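Local coordinates for methylenetetrahydrofolate--tRNA-(uracil-5-)-methyltransferase TrmFO (Thermus thermophilus, PDB 3G5S), which catalyses the folate- and FAD-dependent methylation of uridine 54 in tRNA to 5-methyluridine, drawing reducing power from NADH or NADPH, at residues A16-L21 and T109-L114; T61-L66 and A395-V400; F153-D158 and N310-A315; E195-H200 and R232-L237. One frame throughout, in Å; residues are numbered along the deposited sequence.

Contact 1 (A16-L21 and T109-L114); sequences AAWTLL and TGHPLL
Leu21 lays its CB over the middle of the His111 imidazole, a CH-pi contact with CB 3.8 Å from the centroid of the His111 ring and 12° off the ring normal. Leu21 and His111 run antiparallel alongside one another, and the isobutyl end of Leu21 runs on to the later residues of the turn that His111 opens. There it forks: CD2 meets CB of Leu113 at 3.7 Å, while CD1 reaches CB of Leu114 at 4.0 Å. Branched and apolar, leucine suits a place where one side chain must cover a ring face and two neighbours. Helix 11-22 belongs to the Rossmann-type dinucleotide-binding fold and begins within the glycine-rich GxGxxG segment, Gly8 to Gly13, that probably binds the FAD; the facing residues form a type I beta turn, His111 to Leu114, leading into edge strand 114-117 of the parallel sheet. His111 turns its CG anti to the backbone N (chi1 -161°), which brings ND1 back to accept from N of Leu113 at 3.0 Å, with the donor in the ring plane. This bond helps fix the ring's rotation, with its face toward Leu21. With an alanine here, N of Leu113 would probably be left without its partner in the turn and Leu21 CB without the flat ring it covers. Trp18 brings CZ3 obliquely to within 4.2 Å of CD2 of His111. Leu108 and Val27 also touch Leu21.

Contact 2 (T61-L66 and A395-V400); sequences TNAKGL and ANWGLV
The N-terminal turn of helix 63-74, close to the FAD, is met here by the loop that joins helices 374-384 and 409-429. Trp397 carries the contact. Its NE1 donates to the backbone O of Thr61, 2.9 Å away and at 161°, a bond that lies in the indole plane yet reaches the oxygen from above the carbonyl plane. The ring then lies against the start of the helix: CA of Ala63 stands over one face, 3.9 Å from the centroid of the six-membered ring of Trp397. With CG anti to its carbonyl carbon (chi1 -68°), Trp397 sends the far rim of the indole on to Leu66, whose CD2 touches CZ3 at 3.8 Å. Ala63 suits its place because a methyl is small enough to let the loop backbone come close, CB lying 3.5 Å from CA of Asn396. CG of Lys64 brushes CB of Ala395 at 4.2 Å, but the Lys64 ammonium is in a salt bridge with Glu345, and the same carboxylate accepts from N of Ala395. Met374 and Met416 also touch the indole. Tryptophan thus joins two chemistries in one group: its single polar hydrogen is satisfied in a buried setting, while its carbon surface packs on the helix start.

Contact 3 (F153-D158 and N310-A315); sequences FLAYYD and NTYLNA. With GSH (glutathione), chain C; EDO (1,2-ethanediol), chain F.
Tyr312 and Ala155 pair across a short antiparallel ladder, N of Ala155 giving a nearly straight bond to O of Tyr312 at 2.9 Å and O of Ala155 accepting in return from N of Tyr312. From CB, the tyrosine ring leaves between its backbone N and carbonyl carbon (chi1 71°), which stands it out from the sheet, roughly at right angles to its own strand, beside the Ala155 methyl. CD1 and CE1 run past that methyl, CE1 coming within 3.6 Å of CB of Ala155. CE1 also meets O of Tyr157 at the ring edge, whereas CE2 touches C1 of a bound ethanediol, probably from the crystallisation liquor. At the tip, OH accepts from N1 of glutathione at 2.9 Å and is hydrogen-bonded to O of Phe390. The same ammonium donates to O of Tyr157 (2.8 Å) and O of Asp158 (3.0 Å), so three oxygens grip it; Ala155, Tyr157, Asp158 and Tyr312 all belong to the glutathione pocket. Alanine's single methyl suits a strand position lying between this ring and the ligand. Were a phenylalanine to replace Tyr312, glutathione N1 would probably lose one of these acceptors and Phe390 O its hydroxyl partner. On the face bearing Leu154 and Leu313, CD1 of Leu154 packs on CG2 of Thr311 at 4.0 Å. Helix 139-149 lies against Leu154 and Tyr156, while helix 315-318, N-capped by Asn314, touches Phe153 and Leu313.

Contact 4 (E195-H200 and R232-L237); sequences EYRRFH and RGYQTL
Helix 193-205 faces the bend between helices 226-231 and 236-239, where Gly233 takes a positive phi that suits glycine, and the closest CA atoms, of His200 and Tyr234, are 7.2 Å apart. Tyr196, His200 and Tyr234 form an aromatic cluster joining the two, away from the FAD and glutathione sites. Tyr196 points its ring edge at the face of Tyr234 in a T-shaped pair, centroids 5.1 Å apart and planes at 79°. Extended from the helix with CG anti to the backbone N (chi1 172°), Tyr196 carries its OH past that ring to donate to O of Tyr234 at 2.6 Å. Tyr234 presents its own edge to the face of His200, whose NE2 is tied to O of Ala230. On the side of the Tyr234 ring away from Tyr196, the chain of Arg197, bent at chi3, offers its guanidinium face to CE2 of Tyr234, 3.5 Å from CZ, the planes inclined by 31°. CB of Leu237 packs at the Tyr196 edge, 4.0 Å from CE1. A water donates to OH of Tyr196 and O of Gly233, and accepts from N of Leu237. Tyrosine suits the place of Tyr196: its edge packs, and the hydroxyl with its water satisfies backbone groups of the bend.

In the fold
Contacts 2 and 3 both lie near the chain's centre, about 12 and 11 Å from it to their own centres, but contact 3 is only partly buried, whereas contact 2 is the most buried of the four; contacts 1 and 4 sit toward the periphery, their centres about 55 Å apart on opposite sides of the middle. No two share a helix or strand. Along the chain, contact 4 is nested inside the loop closed by contact 3, and both lie inside that closed by contact 2. Their chemistry differs accordingly: contact 3 relies on backbone strand pairing and opens onto glutathione, contact 2 on one indole N-H with apolar cover near FAD, contact 1 on leucine against imidazole, and contact 4 on aromatic edges with a bridging water.

Contact 1 (A16-L21 and T109-L114)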
# COMPACT_ATOMS: atom_id res chain seq x y z
N ALA A 16 -1.98 5.06 15.59
CA ALA A 16 -2.97 6.13 15.67
C ALA A 16 -3.26 6.49 17.12
O ALA A 16 -3.26 7.67 17.50
CB ALA A 16 -4.25 5.74 14.94
N ALA A 17 -3.50 5.46 17.94
CA ALA A 17 -3.77 5.67 19.36
C ALA A 17 -2.61 6.39 20.03
O ALA A 17 -2.81 7.33 20.79
CB ALA A 17 -4.06 4.35 20.05
N TRP A 18 -1.39 5.95 19.76
CA TRP A 18 -0.23 6.56 20.40
C TRP A 18 -0.12 8.04 20.03
O TRP A 18 0.24 8.88 20.87
CB TRP A 18 1.04 5.82 19.99
CG TRP A 18 2.24 6.19 20.79
CD1 TRP A 18 3.38 6.78 20.34
CD2 TRP A 18 2.42 5.98 22.20
NE1 TRP A 18 4.27 6.95 21.37
CE2 TRP A 18 3.70 6.47 22.53
CE3 TRP A 18 1.63 5.43 23.21
CZ2 TRP A 18 4.21 6.42 23.83
CZ3 TRP A 18 2.13 5.38 24.50
CH2 TRP A 18 3.41 5.88 24.80
N THR A 19 -0.42 8.37 18.78
CA THR A 19 -0.32 9.74 18.33
C THR A 19 -1.32 10.63 19.07
O THR A 19 -0.99 11.72 19.54
CB THR A 19 -0.55 9.84 16.81
OG1 THR A 19 0.29 8.89 16.13
CG2 THR A 19 -0.23 11.23 16.30
N LEU A 20 -2.56 10.16 19.16
CA LEU A 20 -3.58 10.86 19.92
C LEU A 20 -3.15 11.06 21.37
O LEU A 20 -3.23 12.17 21.91
CB LEU A 20 -4.88 10.06 19.85
CG LEU A 20 -5.65 10.21 18.53
CD1 LEU A 20 -6.36 8.92 18.14
CD2 LEU A 20 -6.64 11.35 18.63
N LEU A 21 -2.67 10.00 22.00
CA LEU A 21 -2.28 10.05 23.40
C LEU A 21 -1.14 11.05 23.63
O LEU A 21 -1.15 11.80 24.60
CB LEU A 21 -1.90 8.66 23.91
CG LEU A 21 -3.03 7.63 23.89
CD1 LEU A 21 -2.50 6.23 24.11
CD2 LEU A 21 -4.10 7.98 24.93
N THR A 109 -1.29 0.27 26.92
CA THR A 109 -2.17 -0.12 28.02
C THR A 109 -1.89 0.69 29.28
O THR A 109 -2.81 0.99 30.05
CB THR A 109 -2.08 -1.63 28.30
OG1 THR A 109 -2.44 -2.36 27.12
CG2 THR A 109 -3.01 -2.03 29.44
N GLY A 110 -0.63 1.06 29.48
CA GLY A 110 -0.24 1.82 30.65
C GLY A 110 -0.48 3.32 30.60
O GLY A 110 -0.27 4.01 31.60
N HIS A 111 -0.93 3.83 29.46
CA HIS A 111 -1.17 5.26 29.33
C HIS A 111 -2.46 5.69 30.05
O HIS A 111 -3.50 5.07 29.85
CB HIS A 111 -1.24 5.68 27.86
CG HIS A 111 -1.02 7.14 27.66
ND1 HIS A 111 -1.95 8.09 28.02
CD2 HIS A 111 0.04 7.82 27.16
CE1 HIS A 111 -1.48 9.29 27.74
NE2 HIS A 111 -0.27 9.16 27.22
N PRO A 112 -2.39 6.76 30.86
CA PRO A 112 -3.55 7.19 31.66
C PRO A 112 -4.76 7.59 30.82
O PRO A 112 -5.88 7.59 31.33
CB PRO A 112 -3.04 8.44 32.40
CG PRO A 112 -1.55 8.36 32.33
CD PRO A 112 -1.22 7.64 31.06
N LEU A 113 -4.54 7.95 29.56
CA LEU A 113 -5.63 8.44 28.72
C LEU A 113 -6.19 7.40 27.75
O LEU A 113 -7.05 7.72 26.93
CB LEU A 113 -5.20 9.70 27.96
CG LEU A 113 -4.76 10.90 28.80
CD1 LEU A 113 -4.41 12.08 27.91
CD2 LEU A 113 -5.81 11.30 29.83
N LEU A 114 -5.73 6.15 27.86
CA LEU A 114 -6.20 5.08 26.99
C LEU A 114 -7.17 4.13 27.69
O LEU A 114 -6.84 3.54 28.71
CB LEU A 114 -5.03 4.27 26.44
CG LEU A 114 -5.48 3.11 25.54
CD1 LEU A 114 -6.06 3.65 24.25
CD2 LEU A 114 -4.35 2.14 25.24

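Contact 2 (T61-L66 and A395-V400)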
# COMPACT_ATOMS: atom_id res chain seq x y z
N THR A 61 19.04 3.55 0.05
CA THR A 61 18.54 3.30 -1.30
C THR A 61 17.16 2.65 -1.29
O THR A 61 16.61 2.36 -2.35
CB THR A 61 19.48 2.38 -2.08
OG1 THR A 61 19.57 1.12 -1.40
CG2 THR A 61 20.87 3.00 -2.19
N ASN A 62 16.60 2.45 -0.09
CA ASN A 62 15.32 1.75 0.05
C ASN A 62 14.19 2.69 0.44
O ASN A 62 14.29 3.42 1.42
CB ASN A 62 15.41 0.66 1.12
CG ASN A 62 16.31 -0.48 0.71
OD1 ASN A 62 16.14 -1.07 -0.36
ND2 ASN A 62 17.27 -0.80 1.56
N ALA A 63 13.10 2.66 -0.33
CA ALA A 63 11.93 3.48 -0.01
C ALA A 63 11.40 3.20 1.40
O ALA A 63 11.00 4.12 2.11
CB ALA A 63 10.85 3.27 -1.04
N LYS A 64 11.39 1.94 1.80
CA LYS A 64 10.97 1.59 3.15
C LYS A 64 11.96 2.12 4.18
O LYS A 64 11.58 2.47 5.30
CB LYS A 64 10.78 0.08 3.28
CG LYS A 64 9.50 -0.43 2.59
CD LYS A 64 9.35 -1.94 2.70
CE LYS A 64 8.09 -2.43 2.01
NZ LYS A 64 6.87 -2.29 2.85
N GLY A 65 13.24 2.19 3.81
CA GLY A 65 14.24 2.78 4.68
C GLY A 65 13.98 4.25 4.94
O GLY A 65 14.13 4.73 6.07
N LEU A 66 13.56 4.98 3.91
CA LEU A 66 13.18 6.37 4.12
C LEU A 66 11.96 6.45 5.05
O LEU A 66 11.94 7.26 5.98
CB LEU A 66 12.88 7.06 2.80
CG LEU A 66 12.30 8.47 2.91
CD1 LEU A 66 13.16 9.39 3.76
CD2 LEU A 66 12.05 9.07 1.53
N ALA A 395 5.21 1.37 0.01
CA ALA A 395 6.22 2.40 -0.21
C ALA A 395 7.17 2.01 -1.35
O ALA A 395 7.68 0.90 -1.38
CB ALA A 395 7.00 2.63 1.05
N ASN A 396 7.41 2.95 -2.25
CA ASN A 396 8.33 2.75 -3.36
C ASN A 396 8.74 4.11 -3.91
O ASN A 396 8.07 5.11 -3.67
CB ASN A 396 7.70 1.87 -4.46
CG ASN A 396 6.54 2.55 -5.14
OD1 ASN A 396 5.37 2.40 -4.73
ND2 ASN A 396 6.83 3.32 -6.17
N TRP A 397 9.85 4.13 -4.65
CA TRP A 397 10.39 5.38 -5.14
C TRP A 397 9.56 6.07 -6.22
O TRP A 397 9.77 7.25 -6.48
CB TRP A 397 11.83 5.20 -5.62
CG TRP A 397 12.80 4.89 -4.52
CD1 TRP A 397 13.58 3.78 -4.42
CD2 TRP A 397 13.12 5.72 -3.39
NE1 TRP A 397 14.37 3.86 -3.29
CE2 TRP A 397 14.10 5.04 -2.65
CE3 TRP A 397 12.66 6.96 -2.93
CZ2 TRP A 397 14.64 5.56 -1.47
CZ3 TRP A 397 13.20 7.48 -1.76
CH2 TRP A 397 14.18 6.78 -1.05
N GLY A 398 8.62 5.36 -6.83
CA GLY A 398 7.73 6.00 -7.80
C GLY A 398 6.78 7.02 -7.20
O GLY A 398 6.21 7.84 -7.93
N LEU A 399 6.61 6.99 -5.88
CA LEU A 399 5.64 7.84 -5.18
C LEU A 399 6.11 9.27 -4.98
O LEU A 399 5.30 10.15 -4.70
CB LEU A 399 5.31 7.25 -3.82
CG LEU A 399 4.62 5.89 -3.84
CD1 LEU A 399 4.51 5.34 -2.44
CD2 LEU A 399 3.25 5.96 -4.51
N VAL A 400 7.42 9.51 -5.08
CA VAL A 400 7.98 10.84 -4.84
C VAL A 400 8.53 11.41 -6.15
O VAL A 400 8.71 10.67 -7.11
CB VAL A 400 9.09 10.81 -3.76
CG1 VAL A 400 8.53 10.29 -2.43
CG2 VAL A 400 10.28 9.99 -4.22

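Contact 3 (F153-D158 and N310-A315)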
# COMPACT_ATOMS: atom_id res chain seq x y z
N PHE A 153 -17.22 0.35 -3.39
CA PHE A 153 -16.05 1.08 -2.90
C PHE A 153 -15.30 0.37 -1.78
O PHE A 153 -14.39 0.93 -1.19
CB PHE A 153 -16.43 2.51 -2.54
CG PHE A 153 -16.95 3.29 -3.71
CD1 PHE A 153 -16.20 3.41 -4.87
CD2 PHE A 153 -18.21 3.87 -3.67
CE1 PHE A 153 -16.68 4.12 -5.96
CE2 PHE A 153 -18.70 4.58 -4.76
CZ PHE A 153 -17.94 4.70 -5.90
N LEU A 154 -15.66 -0.89 -1.54
CA LEU A 154 -14.91 -1.77 -0.66
C LEU A 154 -14.64 -3.07 -1.40
O LEU A 154 -15.55 -3.64 -2.00
CB LEU A 154 -15.66 -2.03 0.65
CG LEU A 154 -14.98 -2.96 1.65
CD1 LEU A 154 -15.33 -2.59 3.08
CD2 LEU A 154 -15.34 -4.42 1.37
N ALA A 155 -13.39 -3.51 -1.39
CA ALA A 155 -12.99 -4.76 -2.02
C ALA A 155 -12.59 -5.76 -0.96
O ALA A 155 -12.18 -5.38 0.14
CB ALA A 155 -11.85 -4.51 -2.99
N TYR A 156 -12.70 -7.05 -1.30
CA TYR A 156 -12.34 -8.13 -0.39
C TYR A 156 -11.04 -8.83 -0.77
O TYR A 156 -10.54 -9.65 -0.01
CB TYR A 156 -13.47 -9.16 -0.31
CG TYR A 156 -14.70 -8.64 0.39
CD1 TYR A 156 -14.73 -8.47 1.76
CD2 TYR A 156 -15.84 -8.30 -0.34
CE1 TYR A 156 -15.86 -7.99 2.40
CE2 TYR A 156 -16.97 -7.82 0.29
CZ TYR A 156 -16.97 -7.66 1.66
OH TYR A 156 -18.10 -7.18 2.28
N TYR A 157 -10.53 -8.54 -1.96
CA TYR A 157 -9.24 -9.08 -2.40
C TYR A 157 -8.56 -8.03 -3.25
O TYR A 157 -9.21 -7.15 -3.81
CB TYR A 157 -9.42 -10.40 -3.17
CG TYR A 157 -10.16 -10.31 -4.49
CD1 TYR A 157 -9.51 -9.93 -5.66
CD2 TYR A 157 -11.50 -10.64 -4.57
CE1 TYR A 157 -10.18 -9.87 -6.87
CE2 TYR A 157 -12.19 -10.59 -5.78
CZ TYR A 157 -11.52 -10.20 -6.92
OH TYR A 157 -12.20 -10.14 -8.12
N ASP A 158 -7.24 -8.14 -3.44
CA ASP A 158 -6.52 -7.12 -4.22
C ASP A 158 -6.27 -7.38 -5.72
O ASP A 158 -6.61 -6.55 -6.56
CB ASP A 158 -5.24 -6.66 -3.51
CG ASP A 158 -4.42 -7.80 -2.96
OD1 ASP A 158 -4.54 -8.94 -3.47
OD2 ASP A 158 -3.65 -7.55 -2.01
N ASN A 310 -7.90 -9.54 1.19
CA ASN A 310 -7.46 -8.23 1.64
C ASN A 310 -8.62 -7.26 1.53
O ASN A 310 -8.95 -6.81 0.44
CB ASN A 310 -6.29 -7.75 0.76
CG ASN A 310 -5.61 -6.48 1.26
OD1 ASN A 310 -4.70 -6.52 2.09
ND2 ASN A 310 -6.03 -5.33 0.73
N THR A 311 -9.25 -6.94 2.66
CA THR A 311 -10.32 -5.94 2.67
C THR A 311 -9.73 -4.54 2.67
O THR A 311 -8.89 -4.21 3.51
CB THR A 311 -11.21 -6.11 3.88
OG1 THR A 311 -11.89 -7.37 3.76
CG2 THR A 311 -12.24 -5.01 3.95
N TYR A 312 -10.18 -3.71 1.74
CA TYR A 312 -9.71 -2.34 1.66
C TYR A 312 -10.70 -1.45 0.93
O TYR A 312 -11.54 -1.92 0.15
CB TYR A 312 -8.31 -2.27 1.02
CG TYR A 312 -8.29 -2.57 -0.46
CD1 TYR A 312 -8.38 -3.88 -0.93
CD2 TYR A 312 -8.19 -1.55 -1.40
CE1 TYR A 312 -8.37 -4.15 -2.29
CE2 TYR A 312 -8.18 -1.82 -2.76
CZ TYR A 312 -8.27 -3.13 -3.20
OH TYR A 312 -8.27 -3.42 -4.55
N LEU A 313 -10.59 -0.16 1.20
CA LEU A 313 -11.43 0.87 0.60
C LEU A 313 -10.84 1.47 -0.67
O LEU A 313 -9.62 1.49 -0.86
CB LEU A 313 -11.63 2.00 1.60
CG LEU A 313 -12.38 1.60 2.87
CD1 LEU A 313 -12.24 2.70 3.89
CD2 LEU A 313 -13.85 1.31 2.57
N ASN A 314 -11.72 1.99 -1.52
CA ASN A 314 -11.30 2.76 -2.66
C ASN A 314 -10.87 4.13 -2.18
O ASN A 314 -11.67 5.06 -2.09
CB ASN A 314 -12.42 2.87 -3.70
CG ASN A 314 -11.90 3.35 -5.02
OD1 ASN A 314 -11.21 4.37 -5.08
ND2 ASN A 314 -12.19 2.62 -6.09
N ALA A 315 -9.60 4.25 -1.83
CA ALA A 315 -9.09 5.49 -1.26
C ALA A 315 -9.29 6.70 -2.17
O ALA A 315 -9.73 7.74 -1.70
CB ALA A 315 -7.64 5.34 -0.83
N1 GSH C . -9.44 -5.60 -6.13
CA1 GSH C . -10.46 -4.68 -6.60
C1 GSH C . -11.85 -5.30 -6.64
O11 GSH C . -12.02 -6.58 -6.10
O12 GSH C . -12.79 -4.61 -6.84
CB1 GSH C . -10.10 -3.98 -7.91
CG1 GSH C . -10.38 -4.72 -9.21
CD1 GSH C . -9.52 -5.94 -9.55
OE1 GSH C . -8.80 -6.46 -8.75
N2 GSH C . -9.60 -6.44 -10.89
CA2 GSH C . -8.76 -7.51 -11.32
C2 GSH C . -7.64 -7.03 -12.24
O2 GSH C . -7.83 -6.89 -13.40
CB2 GSH C . -9.65 -8.55 -11.98
SG2 GSH C . -8.88 -10.13 -12.41
N3 GSH C . -6.28 -7.21 -11.76
CA3 GSH C . -5.17 -6.94 -12.65
C3 GSH C . -4.90 -5.46 -12.88
O31 GSH C . -4.51 -5.05 -13.93
O32 GSH C . -5.40 -4.60 -11.93
C1 EDO F . -11.35 -0.93 -4.55
O1 EDO F . -11.00 -1.08 -5.93
C2 EDO F . -12.86 -1.06 -4.42
O2 EDO F . -13.47 -0.00 -5.17

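Contact 4 (E195-H200 and R232-L237)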
# COMPACT_ATOMS: atom_id res chain seq x y z
N GLU A 195 7.56 -14.33 -29.79
CA GLU A 195 7.74 -13.69 -28.50
C GLU A 195 6.64 -14.11 -27.53
O GLU A 195 6.90 -14.34 -26.34
CB GLU A 195 7.77 -12.17 -28.66
CG GLU A 195 9.04 -11.69 -29.34
CD GLU A 195 9.01 -10.24 -29.75
OE1 GLU A 195 7.92 -9.73 -30.10
OE2 GLU A 195 10.08 -9.60 -29.76
N TYR A 196 5.42 -14.22 -28.02
CA TYR A 196 4.33 -14.71 -27.19
C TYR A 196 4.59 -16.13 -26.72
O TYR A 196 4.41 -16.46 -25.55
CB TYR A 196 2.98 -14.63 -27.91
CG TYR A 196 1.90 -15.32 -27.13
CD1 TYR A 196 1.37 -14.73 -25.98
CD2 TYR A 196 1.42 -16.57 -27.50
CE1 TYR A 196 0.40 -15.36 -25.24
CE2 TYR A 196 0.44 -17.21 -26.76
CZ TYR A 196 -0.07 -16.59 -25.63
OH TYR A 196 -1.04 -17.21 -24.88
N ARG A 197 5.03 -16.99 -27.63
CA ARG A 197 5.30 -18.38 -27.27
C ARG A 197 6.36 -18.50 -26.16
O ARG A 197 6.18 -19.27 -25.22
CB ARG A 197 5.68 -19.21 -28.51
CG ARG A 197 4.59 -19.21 -29.59
CD ARG A 197 4.82 -20.30 -30.65
NE ARG A 197 4.18 -21.57 -30.29
CZ ARG A 197 3.06 -22.03 -30.83
NH1 ARG A 197 2.44 -21.34 -31.77
NH2 ARG A 197 2.56 -23.19 -30.43
N ARG A 198 7.44 -17.74 -26.26
CA ARG A 198 8.48 -17.72 -25.22
C ARG A 198 7.89 -17.28 -23.88
O ARG A 198 8.15 -17.89 -22.84
CB ARG A 198 9.66 -16.80 -25.61
CG ARG A 198 10.78 -16.69 -24.56
CD ARG A 198 11.74 -15.50 -24.83
NE ARG A 198 12.80 -15.39 -23.81
CZ ARG A 198 13.41 -14.26 -23.48
NH1 ARG A 198 13.07 -13.12 -24.08
NH2 ARG A 198 14.35 -14.25 -22.55
N PHE A 199 7.11 -16.21 -23.92
CA PHE A 199 6.51 -15.64 -22.72
C PHE A 199 5.52 -16.62 -22.08
O PHE A 199 5.56 -16.86 -20.87
CB PHE A 199 5.81 -14.33 -23.10
CG PHE A 199 5.27 -13.56 -21.93
CD1 PHE A 199 6.12 -12.90 -21.06
CD2 PHE A 199 3.92 -13.47 -21.72
CE1 PHE A 199 5.62 -12.17 -20.00
CE2 PHE A 199 3.41 -12.75 -20.66
CZ PHE A 199 4.27 -12.10 -19.80
N HIS A 200 4.65 -17.19 -22.90
CA HIS A 200 3.67 -18.15 -22.41
C HIS A 200 4.36 -19.36 -21.78
O HIS A 200 3.96 -19.81 -20.71
CB HIS A 200 2.74 -18.59 -23.54
CG HIS A 200 1.79 -19.68 -23.15
ND1 HIS A 200 1.95 -20.99 -23.54
CD2 HIS A 200 0.68 -19.65 -22.38
CE1 HIS A 200 0.97 -21.72 -23.04
NE2 HIS A 200 0.19 -20.93 -22.32
N ARG A 232 -4.08 -22.84 -18.44
CA ARG A 232 -5.36 -23.30 -18.95
C ARG A 232 -5.39 -23.35 -20.48
O ARG A 232 -6.37 -23.80 -21.08
CB ARG A 232 -6.50 -22.48 -18.31
CG ARG A 232 -6.52 -22.72 -16.78
CD ARG A 232 -7.58 -21.96 -15.98
NE ARG A 232 -7.39 -22.20 -14.55
CZ ARG A 232 -8.20 -21.77 -13.59
NH1 ARG A 232 -9.29 -21.08 -13.88
NH2 ARG A 232 -7.92 -22.05 -12.32
N GLY A 233 -4.30 -22.93 -21.12
CA GLY A 233 -4.13 -23.11 -22.55
C GLY A 233 -3.45 -21.98 -23.29
O GLY A 233 -3.52 -20.82 -22.89
N TYR A 234 -2.80 -22.33 -24.40
CA TYR A 234 -2.12 -21.37 -25.27
C TYR A 234 -3.02 -20.21 -25.70
O TYR A 234 -2.57 -19.07 -25.80
CB TYR A 234 -1.59 -22.11 -26.51
CG TYR A 234 -0.80 -21.27 -27.49
CD1 TYR A 234 -1.42 -20.69 -28.59
CD2 TYR A 234 0.57 -21.09 -27.34
CE1 TYR A 234 -0.69 -19.94 -29.51
CE2 TYR A 234 1.30 -20.35 -28.25
CZ TYR A 234 0.67 -19.77 -29.33
OH TYR A 234 1.40 -19.03 -30.23
N GLN A 235 -4.30 -20.49 -25.95
CA GLN A 235 -5.20 -19.45 -26.45
C GLN A 235 -5.63 -18.44 -25.40
O GLN A 235 -6.04 -17.33 -25.74
CB GLN A 235 -6.46 -20.09 -27.04
CG GLN A 235 -6.24 -20.91 -28.28
CD GLN A 235 -7.55 -21.34 -28.89
OE1 GLN A 235 -8.24 -22.22 -28.37
NE2 GLN A 235 -7.93 -20.69 -29.98
N THR A 236 -5.57 -18.83 -24.14
CA THR A 236 -6.24 -18.10 -23.07
C THR A 236 -5.79 -16.65 -22.97
O THR A 236 -6.61 -15.73 -22.95
CB THR A 236 -6.05 -18.82 -21.73
OG1 THR A 236 -6.18 -20.24 -21.92
CG2 THR A 236 -7.05 -18.33 -20.71
N LEU A 237 -4.48 -16.42 -22.89
CA LEU A 237 -4.00 -15.04 -22.77
C LEU A 237 -4.34 -14.20 -24.01
O LEU A 237 -4.55 -12.99 -23.91
CB LEU A 237 -2.49 -15.01 -22.49
CG LEU A 237 -2.09 -15.51 -21.10
CD1 LEU A 237 -0.59 -15.76 -21.03
CD2 LEU A 237 -2.53 -14.54 -20.02
O HOH W 1 -2.43 -18.42 -22.54